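Local coordinates for possible transcriptional regulatory arsR-family protein (Mycobacterium bovis, PDB 3GW2) that is probably an ArsR-family DNA-binding transcriptional regulator in a network that coordinates tolerance to the antitubercular drug bedaquiline, at residues T48-L52 with T53-A57; N58-A61 with L62-G65; R71-T75 with R76-R80; A82-D85 with V86-F90. All coordinates share one frame; numbering follows the deposited sequence. Where two conformers were deposited one is given.

Contact 1 (T48-L52 with T53-A57); sequences TGMNL and TTASA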
loop_
_atom_site.group_PDB
_atom_site.type_symbol
_atom_site.label_atom_id
_atom_site.label_comp_id
_atom_site.label_asym_id
_atom_site.label_seq_id
_atom_site.Cartn_x
_atom_site.Cartn_y
_atom_site.Cartn_z
ATOM N N THR A 48 7.389 -10.290 -17.551
ATOM C CA THR A 48 7.655 -10.529 -16.133
ATOM C C THR A 48 7.964 -11.997 -15.834
ATOM O O THR A 48 8.201 -12.357 -14.684
ATOM C CB THR A 48 6.463 -10.126 -15.273
ATOM O OG1 THR A 48 5.332 -10.911 -15.675
ATOM C CG2 THR A 48 6.177 -8.646 -15.435
ATOM N N GLY A 49 7.967 -12.835 -16.867
ATOM C CA GLY A 49 8.198 -14.266 -16.693
ATOM C C GLY A 49 7.073 -14.990 -15.950
ATOM O O GLY A 49 7.314 -16.038 -15.375
HETATM N N MSE A 50 5.853 -14.445 -15.978
HETATM C CA MSE A 50 4.712 -15.073 -15.304
HETATM C C MSE A 50 3.928 -15.890 -16.309
HETATM O O MSE A 50 3.771 -15.464 -17.440
HETATM C CB MSE A 50 3.755 -14.037 -14.696
HETATM C CG MSE A 50 4.314 -13.204 -13.552
HETATM SE SE MSE A 50 3.038 -11.762 -13.156
HETATM C CE MSE A 50 4.240 -10.599 -12.107
ATOM N N ASN A 51 3.422 -17.050 -15.897
ATOM C CA ASN A 51 2.448 -17.746 -16.728
ATOM C C ASN A 51 1.181 -16.875 -16.838
ATOM O O ASN A 51 0.964 -15.977 -16.007
ATOM C CB ASN A 51 2.126 -19.129 -16.159
ATOM C CG ASN A 51 1.436 -19.056 -14.803
ATOM O OD1 ASN A 51 0.216 -19.053 -14.731
ATOM N ND2 ASN A 51 2.216 -18.994 -13.729
ATOM N N LEU A 52 0.369 -17.140 -17.862
ATOM C CA LEU A 52 -0.835 -16.365 -18.149
ATOM C C LEU A 52 -1.837 -16.314 -16.987
ATOM O O LEU A 52 -2.437 -15.279 -16.755
ATOM C CB LEU A 52 -1.530 -16.910 -19.409
ATOM C CG LEU A 52 -1.530 -16.149 -20.749
ATOM C CD1 LEU A 52 -0.419 -15.085 -20.911
ATOM C CD2 LEU A 52 -1.552 -17.153 -21.948
ATOM N N THR A 53 -2.011 -17.424 -16.265
ATOM C CA THR A 53 -2.895 -17.462 -15.096
ATOM C C THR A 53 -2.392 -16.563 -13.951
ATOM O O THR A 53 -3.164 -15.769 -13.377
ATOM C CB THR A 53 -3.111 -18.904 -14.612
ATOM O OG1 THR A 53 -3.574 -19.701 -15.710
ATOM C CG2 THR A 53 -4.141 -18.978 -13.465
ATOM N N THR A 54 -1.106 -16.688 -13.619
ATOM C CA THR A 54 -0.452 -15.824 -12.606
ATOM C C THR A 54 -0.555 -14.347 -12.978
ATOM O O THR A 54 -0.950 -13.521 -12.162
ATOM C CB THR A 54 1.025 -16.227 -12.413
ATOM O OG1 THR A 54 1.084 -17.587 -11.956
ATOM C CG2 THR A 54 1.731 -15.326 -11.395
ATOM N N ALA A 55 -0.223 -14.009 -14.218
ATOM C CA ALA A 55 -0.286 -12.630 -14.676
ATOM C C ALA A 55 -1.707 -12.074 -14.533
ATOM O O ALA A 55 -1.905 -10.973 -14.025
ATOM C CB ALA A 55 0.182 -12.519 -16.153
ATOM N N SER A 56 -2.686 -12.841 -14.987
ATOM C CA SER A 56 -4.062 -12.387 -14.969
ATOM C C SER A 56 -4.580 -12.239 -13.535
ATOM O O SER A 56 -5.276 -11.267 -13.230
ATOM C CB SER A 56 -4.942 -13.324 -15.816
ATOM O OG SER A 56 -6.311 -12.977 -15.679
ATOM N N ALA A 57 -4.220 -13.181 -12.655
ATOM C CA ALA A 57 -4.493 -13.058 -11.217
ATOM C C ALA A 57 -3.874 -11.787 -10.610
ATOM O O ALA A 57 -4.543 -11.069 -9.875
ATOM C CB ALA A 57 -4.026 -14.321 -10.441
#

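Contact 2 (N58-A61 with L62-G65); sequences NLQA and LKSG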
loop_
_atom_site.group_PDB
_atom_site.type_symbol
_atom_site.label_atom_id
_atom_site.label_comp_id
_atom_site.label_asym_id
_atom_site.label_seq_id
_atom_site.Cartn_x
_atom_site.Cartn_y
_atom_site.Cartn_z
ATOM N N ASN A 58 -2.609 -11.518 -10.911
ATOM C CA ASN A 58 -1.945 -10.335 -10.384
ATOM C C ASN A 58 -2.547 -9.042 -10.958
ATOM O O ASN A 58 -2.660 -8.047 -10.246
ATOM C CB ASN A 58 -0.443 -10.367 -10.673
ATOM C CG ASN A 58 0.330 -11.192 -9.670
ATOM O OD1 ASN A 58 0.074 -11.130 -8.472
ATOM N ND2 ASN A 58 1.299 -11.958 -10.155
ATOM N N LEU A 59 -2.912 -9.062 -12.245
ATOM C CA LEU A 59 -3.582 -7.907 -12.862
ATOM C C LEU A 59 -4.958 -7.613 -12.238
ATOM O O LEU A 59 -5.300 -6.458 -11.993
ATOM C CB LEU A 59 -3.663 -8.077 -14.384
ATOM C CG LEU A 59 -2.304 -7.905 -15.076
ATOM C CD1 LEU A 59 -2.290 -8.552 -16.457
ATOM C CD2 LEU A 59 -1.915 -6.412 -15.157
ATOM N N GLN A 60 -5.731 -8.664 -11.973
ATOM C CA GLN A 60 -6.967 -8.552 -11.192
ATOM C C GLN A 60 -6.736 -7.949 -9.809
ATOM O O GLN A 60 -7.515 -7.095 -9.364
ATOM C CB GLN A 60 -7.636 -9.915 -11.034
ATOM C CG GLN A 60 -8.826 -10.129 -11.936
ATOM C CD GLN A 60 -8.494 -10.071 -13.412
ATOM O OE1 GLN A 60 -8.792 -9.076 -14.085
ATOM N NE2 GLN A 60 -7.886 -11.137 -13.934
ATOM N N ALA A 61 -5.671 -8.385 -9.137
ATOM C CA ALA A 61 -5.319 -7.845 -7.830
ATOM C C ALA A 61 -5.026 -6.352 -7.914
ATOM O O ALA A 61 -5.496 -5.579 -7.080
ATOM C CB ALA A 61 -4.146 -8.600 -7.219
ATOM N N LEU A 62 -4.264 -5.945 -8.929
ATOM C CA LEU A 62 -4.007 -4.518 -9.183
ATOM C C LEU A 62 -5.281 -3.731 -9.478
ATOM O O LEU A 62 -5.465 -2.615 -8.973
ATOM C CB LEU A 62 -2.973 -4.332 -10.295
ATOM C CG LEU A 62 -1.563 -4.820 -9.936
ATOM C CD1 LEU A 62 -0.686 -4.807 -11.179
ATOM C CD2 LEU A 62 -0.957 -3.965 -8.816
ATOM N N LYS A 63 -6.162 -4.322 -10.280
ATOM C CA LYS A 63 -7.441 -3.703 -10.652
ATOM C C LYS A 63 -8.369 -3.497 -9.443
ATOM O O LYS A 63 -8.981 -2.437 -9.312
ATOM C CB LYS A 63 -8.130 -4.558 -11.710
ATOM C CG LYS A 63 -9.186 -3.846 -12.561
ATOM C CD LYS A 63 -9.779 -4.873 -13.521
ATOM C CE LYS A 63 -10.855 -4.301 -14.441
ATOM N NZ LYS A 63 -12.119 -3.971 -13.722
ATOM N N SER A 64 -8.464 -4.491 -8.559
ATOM C CA SER A 64 -9.296 -4.378 -7.349
ATOM C C SER A 64 -8.803 -3.277 -6.418
ATOM O O SER A 64 -9.574 -2.722 -5.651
ATOM C CB SER A 64 -9.331 -5.697 -6.576
ATOM O OG SER A 64 -9.776 -6.758 -7.404
ATOM N N GLY A 65 -7.509 -2.977 -6.483
ATOM C CA GLY A 65 -6.938 -1.900 -5.699
ATOM C C GLY A 65 -6.985 -0.563 -6.418
ATOM O O GLY A 65 -6.467 0.433 -5.911
#

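Contact 3 (R71-T75 with R76-R80); sequences RREGT and RQYYR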
loop_
_atom_site.group_PDB
_atom_site.type_symbol
_atom_site.label_atom_id
_atom_site.label_comp_id
_atom_site.label_asym_id
_atom_site.label_seq_id
_atom_site.Cartn_x
_atom_site.Cartn_y
_atom_site.Cartn_z
ATOM N N ARG A 71 -9.000 -2.679 -20.864
ATOM C CA ARG A 71 -9.918 -2.639 -21.989
ATOM C C ARG A 71 -9.736 -3.897 -22.815
ATOM O O ARG A 71 -8.643 -4.471 -22.864
ATOM C CB ARG A 71 -9.713 -1.384 -22.842
ATOM C CG ARG A 71 -8.348 -1.258 -23.473
ATOM C CD ARG A 71 -8.240 -0.024 -24.359
ATOM N NE ARG A 71 -6.942 -0.039 -25.027
ATOM C CZ ARG A 71 -6.719 -0.582 -26.227
ATOM N NH1 ARG A 71 -7.716 -1.139 -26.922
ATOM N NH2 ARG A 71 -5.493 -0.563 -26.732
ATOM N N ARG A 72 -10.824 -4.328 -23.439
ATOM C CA ARG A 72 -10.853 -5.531 -24.257
ATOM C C ARG A 72 -10.825 -5.114 -25.731
ATOM O O ARG A 72 -11.655 -4.314 -26.164
ATOM C CB ARG A 72 -12.137 -6.312 -23.941
ATOM C CG ARG A 72 -12.305 -7.663 -24.652
ATOM C CD ARG A 72 -11.884 -8.833 -23.771
ATOM N NE ARG A 72 -12.450 -8.740 -22.424
ATOM C CZ ARG A 72 -12.256 -9.640 -21.462
ATOM N NH1 ARG A 72 -11.513 -10.721 -21.687
ATOM N NH2 ARG A 72 -12.808 -9.461 -20.265
ATOM N N GLU A 73 -9.854 -5.629 -26.483
ATOM C CA GLU A 73 -9.774 -5.377 -27.926
ATOM C C GLU A 73 -9.536 -6.685 -28.673
ATOM O O GLU A 73 -8.411 -7.193 -28.723
ATOM C CB GLU A 73 -8.690 -4.344 -28.261
ATOM C CG GLU A 73 -8.558 -4.033 -29.748
ATOM C CD GLU A 73 -7.407 -3.085 -30.066
ATOM O OE1 GLU A 73 -6.489 -3.502 -30.816
ATOM O OE2 GLU A 73 -7.421 -1.926 -29.575
ATOM N N GLY A 74 -10.607 -7.229 -29.245
ATOM C CA GLY A 74 -10.561 -8.533 -29.901
ATOM C C GLY A 74 -10.423 -9.628 -28.866
ATOM O O GLY A 74 -11.162 -9.658 -27.878
ATOM N N THR A 75 -9.455 -10.510 -29.086
ATOM C CA THR A 75 -9.164 -11.616 -28.170
ATOM C C THR A 75 -8.138 -11.219 -27.087
ATOM O O THR A 75 -7.705 -12.054 -26.280
ATOM C CB THR A 75 -8.697 -12.870 -28.963
ATOM O OG1 THR A 75 -8.244 -13.886 -28.057
ATOM C CG2 THR A 75 -7.574 -12.515 -29.944
ATOM N N ARG A 76 -7.780 -9.934 -27.061
ATOM C CA ARG A 76 -6.755 -9.412 -26.150
ATOM C C ARG A 76 -7.348 -8.473 -25.124
ATOM O O ARG A 76 -8.443 -7.943 -25.316
ATOM C CB ARG A 76 -5.667 -8.675 -26.931
ATOM C CG ARG A 76 -5.198 -9.437 -28.145
ATOM C CD ARG A 76 -3.748 -9.166 -28.483
ATOM N NE ARG A 76 -3.216 -10.245 -29.315
ATOM C CZ ARG A 76 -2.811 -11.422 -28.838
ATOM N NH1 ARG A 76 -2.866 -11.676 -27.529
ATOM N NH2 ARG A 76 -2.351 -12.352 -29.669
ATOM N N GLN A 77 -6.603 -8.272 -24.039
ATOM C CA GLN A 77 -6.962 -7.350 -22.989
ATOM C C GLN A 77 -5.736 -6.465 -22.721
ATOM O O GLN A 77 -4.610 -6.964 -22.576
ATOM C CB GLN A 77 -7.318 -8.148 -21.741
ATOM C CG GLN A 77 -8.603 -7.752 -21.058
ATOM C CD GLN A 77 -8.802 -8.482 -19.743
ATOM O OE1 GLN A 77 -8.042 -9.394 -19.397
ATOM N NE2 GLN A 77 -9.818 -8.078 -18.995
ATOM N N TYR A 78 -5.948 -5.159 -22.678
ATOM C CA TYR A 78 -4.870 -4.201 -22.456
ATOM C C TYR A 78 -5.044 -3.527 -21.101
ATOM O O TYR A 78 -6.122 -3.029 -20.773
ATOM C CB TYR A 78 -4.824 -3.155 -23.581
ATOM C CG TYR A 78 -4.488 -3.742 -24.935
ATOM C CD1 TYR A 78 -3.173 -3.760 -25.402
ATOM C CD2 TYR A 78 -5.484 -4.290 -25.750
ATOM C CE1 TYR A 78 -2.855 -4.312 -26.654
ATOM C CE2 TYR A 78 -5.178 -4.845 -27.000
ATOM C CZ TYR A 78 -3.860 -4.858 -27.440
ATOM O OH TYR A 78 -3.554 -5.406 -28.673
ATOM N N TYR A 79 -3.975 -3.512 -20.320
ATOM C CA TYR A 79 -3.996 -2.904 -18.987
ATOM C C TYR A 79 -3.106 -1.677 -18.961
ATOM O O TYR A 79 -2.070 -1.648 -19.632
ATOM C CB TYR A 79 -3.485 -3.893 -17.935
ATOM C CG TYR A 79 -4.520 -4.865 -17.432
ATOM C CD1 TYR A 79 -5.185 -4.626 -16.230
ATOM C CD2 TYR A 79 -4.844 -6.016 -18.157
ATOM C CE1 TYR A 79 -6.143 -5.509 -15.742
ATOM C CE2 TYR A 79 -5.803 -6.922 -17.674
ATOM C CZ TYR A 79 -6.444 -6.651 -16.462
ATOM O OH TYR A 79 -7.383 -7.515 -15.952
ATOM N N ARG A 80 -3.509 -0.676 -18.192
ATOM C CA ARG A 80 -2.661 0.469 -17.938
ATOM C C ARG A 80 -2.852 1.006 -16.537
ATOM O O ARG A 80 -3.874 0.790 -15.892
ATOM C CB ARG A 80 -2.891 1.601 -18.943
ATOM C CG ARG A 80 -4.289 1.736 -19.497
ATOM C CD ARG A 80 -5.326 2.142 -18.495
ATOM N NE ARG A 80 -6.228 3.198 -18.983
ATOM C CZ ARG A 80 -7.315 3.008 -19.731
ATOM N NH1 ARG A 80 -7.666 1.801 -20.163
ATOM N NH2 ARG A 80 -8.053 4.049 -20.072
#

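Contact 4 (A82-D85 with V86-F90); sequences AGED and VARLF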
loop_
_atom_site.group_PDB
_atom_site.type_symbol
_atom_site.label_atom_id
_atom_site.label_comp_id
_atom_site.label_asym_id
_atom_site.label_seq_id
_atom_site.Cartn_x
_atom_site.Cartn_y
_atom_site.Cartn_z
ATOM N N ALA A 82 -3.887 3.378 -13.836
ATOM C CA ALA A 82 -5.220 3.993 -13.813
ATOM C C ALA A 82 -5.250 5.521 -13.913
ATOM O O ALA A 82 -6.214 6.086 -14.451
ATOM C CB ALA A 82 -6.009 3.515 -12.591
ATOM N N GLY A 83 -4.227 6.197 -13.388
ATOM C CA GLY A 83 -4.080 7.646 -13.616
ATOM C C GLY A 83 -2.770 8.203 -13.098
ATOM O O GLY A 83 -1.918 7.451 -12.614
ATOM N N GLU A 84 -2.611 9.524 -13.193
ATOM C CA GLU A 84 -1.443 10.206 -12.637
ATOM C C GLU A 84 -1.286 9.980 -11.122
ATOM O O GLU A 84 -0.174 9.721 -10.641
ATOM C CB GLU A 84 -1.509 11.718 -12.924
ATOM C CG GLU A 84 -0.447 12.540 -12.164
ATOM C CD GLU A 84 0.863 12.733 -13.010
ATOM O OE1 GLU A 84 1.383 11.747 -13.612
ATOM O OE2 GLU A 84 1.375 13.888 -13.067
ATOM N N ASP A 85 -2.394 10.093 -10.379
ATOM C CA ASP A 85 -2.370 9.903 -8.926
ATOM C C ASP A 85 -1.764 8.534 -8.576
ATOM O O ASP A 85 -0.999 8.410 -7.615
ATOM C CB ASP A 85 -3.773 10.085 -8.313
ATOM C CG ASP A 85 -4.262 11.556 -8.357
ATOM O OD1 ASP A 85 -3.477 12.468 -8.711
ATOM O OD2 ASP A 85 -5.446 11.816 -8.026
ATOM N N VAL A 86 -2.084 7.519 -9.376
ATOM C CA VAL A 86 -1.483 6.187 -9.215
ATOM C C VAL A 86 0.022 6.180 -9.555
ATOM O O VAL A 86 0.807 5.536 -8.858
ATOM C CB VAL A 86 -2.260 5.095 -10.003
ATOM C CG1 VAL A 86 -1.563 3.742 -9.895
ATOM C CG2 VAL A 86 -3.692 4.988 -9.482
ATOM N N ALA A 87 0.411 6.905 -10.607
ATOM C CA ALA A 87 1.829 7.065 -10.973
ATOM C C ALA A 87 2.611 7.847 -9.899
ATOM O O ALA A 87 3.729 7.472 -9.532
ATOM C CB ALA A 87 1.973 7.751 -12.346
ATOM N N ARG A 88 2.033 8.934 -9.402
ATOM C CA ARG A 88 2.607 9.607 -8.237
ATOM C C ARG A 88 2.663 8.672 -7.015
ATOM O O ARG A 88 3.670 8.640 -6.305
ATOM C CB ARG A 88 1.862 10.912 -7.923
ATOM C CG ARG A 88 2.009 11.964 -9.047
ATOM C CD ARG A 88 1.452 13.323 -8.649
ATOM N NE ARG A 88 0.016 13.290 -8.364
ATOM C CZ ARG A 88 -0.541 13.614 -7.197
ATOM N NH1 ARG A 88 0.204 14.012 -6.166
ATOM N NH2 ARG A 88 -1.860 13.551 -7.060
ATOM N N LEU A 89 1.605 7.891 -6.802
ATOM C CA LEU A 89 1.546 6.992 -5.634
ATOM C C LEU A 89 2.658 5.943 -5.639
ATOM O O LEU A 89 3.319 5.709 -4.623
ATOM C CB LEU A 89 0.174 6.318 -5.511
ATOM C CG LEU A 89 0.066 5.195 -4.480
ATOM C CD1 LEU A 89 0.122 5.769 -3.066
ATOM C CD2 LEU A 89 -1.207 4.396 -4.692
ATOM N N PHE A 90 2.855 5.321 -6.789
ATOM C CA PHE A 90 3.860 4.287 -6.951
ATOM C C PHE A 90 5.275 4.862 -6.870
ATOM O O PHE A 90 6.175 4.218 -6.340
ATOM C CB PHE A 90 3.617 3.556 -8.272
ATOM C CG PHE A 90 4.568 2.413 -8.542
ATOM C CD1 PHE A 90 4.792 1.421 -7.582
ATOM C CD2 PHE A 90 5.218 2.316 -9.776
ATOM C CE1 PHE A 90 5.658 0.361 -7.846
ATOM C CE2 PHE A 90 6.088 1.251 -10.042
ATOM C CZ PHE A 90 6.301 0.271 -9.071
#

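Contact 1 (T48-L52 with T53-A57)
Asn51 turns its amide onto Thr54 through a first torsion of 65°, which sets CG between the backbone N and the carbonyl carbon, while Thr54 at -61° brings OG1 beside its own backbone N and so up to that amide. Two bonds then join the residues. Thr54 N gives a nearly straight hydrogen bond to Asn51 OD1 (2.9 Å, 166° at the hydrogen), reaching the oxygen from above the amide's carbonyl plane. Asn51 ND2 in turn donates to Thr54 OG1 at 2.5 Å, a bent bond whose acceptor is tilted from the amide plane. The bond from Thr54 N orients the amide; the one from ND2, doubtful in its very short length, would add to this. The two side chains cross at about a right angle. Asn51 is thus the N-cap of helix 52-64, the second helix of the helix-turn-helix DNA-binding motif, and the preceding helix 41-48 ends in a Schellman motif, with Gly49 at positive phi. Helical bonding starts at once: Ala55 N donates to Asn51 O at 2.9 Å, and Ser56 N to Leu52 O at 3.0 Å. Next to the cap, selenomethionine Met50 runs its extended chain across the Thr54 side chain at about a right angle, with CG 4.0 Å from Thr54 CG2. Its selenium comes 3.8 Å from Ala55 CA, and its CB packs against Ala55 CB at 4.1 Å. Ala55 also touches Ala45 of helix 41-48, and Arg26 NH2 donates to Thr48 O at the end of that helix.

Contact 2 (N58-A61 with L62-G65)
The C-terminal turns of helix 52-64, the second helix of the helix-turn-helix motif, bring Asn58, Leu59 and Gln60 against Leu62, Lys63 and Ser64. Regular i to i+4 bonds carry the backbone: Leu62 N donates to Asn58 O at 3.0 Å and Lys63 N to Leu59 O at 2.9 Å. At the next step one acceptor takes two donors. Ser64 N reaches Gln60 O at 2.9 Å, and Ser64 OG adds a second bond to that same oxygen at 3.0 Å. The hydroxyl gets there because the first torsion of Ser64, -56°, sets OG beside its own backbone N, facing back along the helix. The two donors come from opposite faces of the Gln60 carbonyl plane, the hydroxyl 37° out of it, so the oxygen is held from both sides. Beyond it the regular pattern weakens: Gly65 N lies 3.3 Å from Ala61 O in a weak bond with an angle of 140° at the hydrogen.

Carbon contacts accompany these bonds. Leu62 CG makes a van der Waals approach to the carbonyl of Asn58, 3.4 Å from its O, and the apolar meeting of Leu62 CD1 with Leu59 CD2, at 4.5 Å, is a loose one of branch ends. Both leucines also pack on Ile30 of helix 27-34, and Leu59 reaches Ile44 of helix 41-48, whereas the amide oxygen of Asn58 accepts a hydrogen bond from Arg27. Buried leucines on one side and exposed Gln60, Lys63 and Ser64 on another make this an amphipathic helix end, as expected for the recognition helix of a winged helix-turn-helix domain of the ArsR family.

Contact 3 (R71-T75 with R76-R80)
The guanidinium of Arg71 lies flat on one face of the Tyr78 ring, the planes only 3° apart and the centres separated by 4.5 Å. The stack is offset toward the ring's rim, with Arg71 NH2 3.8 Å from Tyr78 CG, a geometry suited to cation-pi interaction. At the edge of the same guanidinium, in its plane, sits the carboxylate of Glu73: Arg71 NH1 makes a salt bridge to Glu73 OE2 at 2.8 Å, meeting that oxygen from above the carboxylate plane. Arg71 NH2 has a second salt bridge, to Glu38. An extended chain from CG to NE, leaving at a first torsion of 62°, carries the arginine over the ring, while Glu73 CB approaches Tyr78 CE2 obliquely at 3.8 Å. These three residues share one face of the antiparallel beta hairpin formed by strands 68-73 and 76-81, the wing of the winged helix-turn-helix fold. Arg71 and Tyr78 are a hydrogen-bonded pair, with Arg71 N to Tyr78 O at 2.9 Å and Tyr78 N to Arg71 O at 2.8 Å. A type II' turn from Glu73 to Arg76 closes the wing, Gly74 supplying the positive phi. On the other face Arg72 and Gln77 form a non-hydrogen-bonded pair: the Arg72 guanidinium stacks on the Gln77 amide with planes 18° apart, and Arg72 NH2 lies 3.5 Å from Gln77 NE2.

Contact 4 (A82-D85 with V86-F90)
Asp85 and Arg88 form a salt bridge. Arg88 NH2 donates to Asp85 OD1 at 2.6 Å, with an angle of 162° at the hydrogen. The oxygen lies at the edge of the guanidinium, close to its plane, yet is itself approached from well above the carboxylate plane, and the two planes stand 79° apart. The side chains run side by side in the same direction, and the bend of Arg88 at chi3 (-62°) brings its end back to the aspartate three residues earlier.

Backbone hydrogen bonds form the first turns of helix 84-98. Gly83, the N-cap residue, accepts from Ala87 N through its carbonyl O at 3.1 Å; Glu84 O accepts from Arg88 N at 2.7 Å and Asp85 O from Leu89 N at 2.8 Å.

Apolar and van der Waals contacts complete the set. Ala82 CB touches Val86 CG2 at 4.1 Å across the turn, and the aliphatic Glu84 CG lies 3.9 Å from Arg88 NE, at the guanidinium edge.

The helix start follows strand 76-81 after the short link Ala82-Gly83, with Val86 and Leu89 on Leu67 and Phe90 on Leu31 of helix 27-34. The second subunit also packs here: Leu89 meets Leu89 of that subunit, Val86 packs on its Val96 and Asp85 on its Val95, placing this helix in the dimer interface.

How the contacts relate
Contacts 1 and 2 follow each other along helix 52-64, their centres 12 Å apart, and meet where Met50 SE lies 3.5 Å from Asn58 ND2. Both belong to the DNA-binding helix-turn-helix motif. The hairpin of contact 3 stands about 15 Å, centre to centre, from each; it touches contact 2 through Tyr79, whose CZ is 3.8 Å from Leu59 CB, so wing and helix pack together. Contact 4 adjoins contact 3 only in sequence, with centres about 20 Å apart. It lies about 23 Å, between centres, from contact 1, on the opposite side of the chain's centre, so the dimer interface and the start of the probable recognition helix lie far apart in the fold.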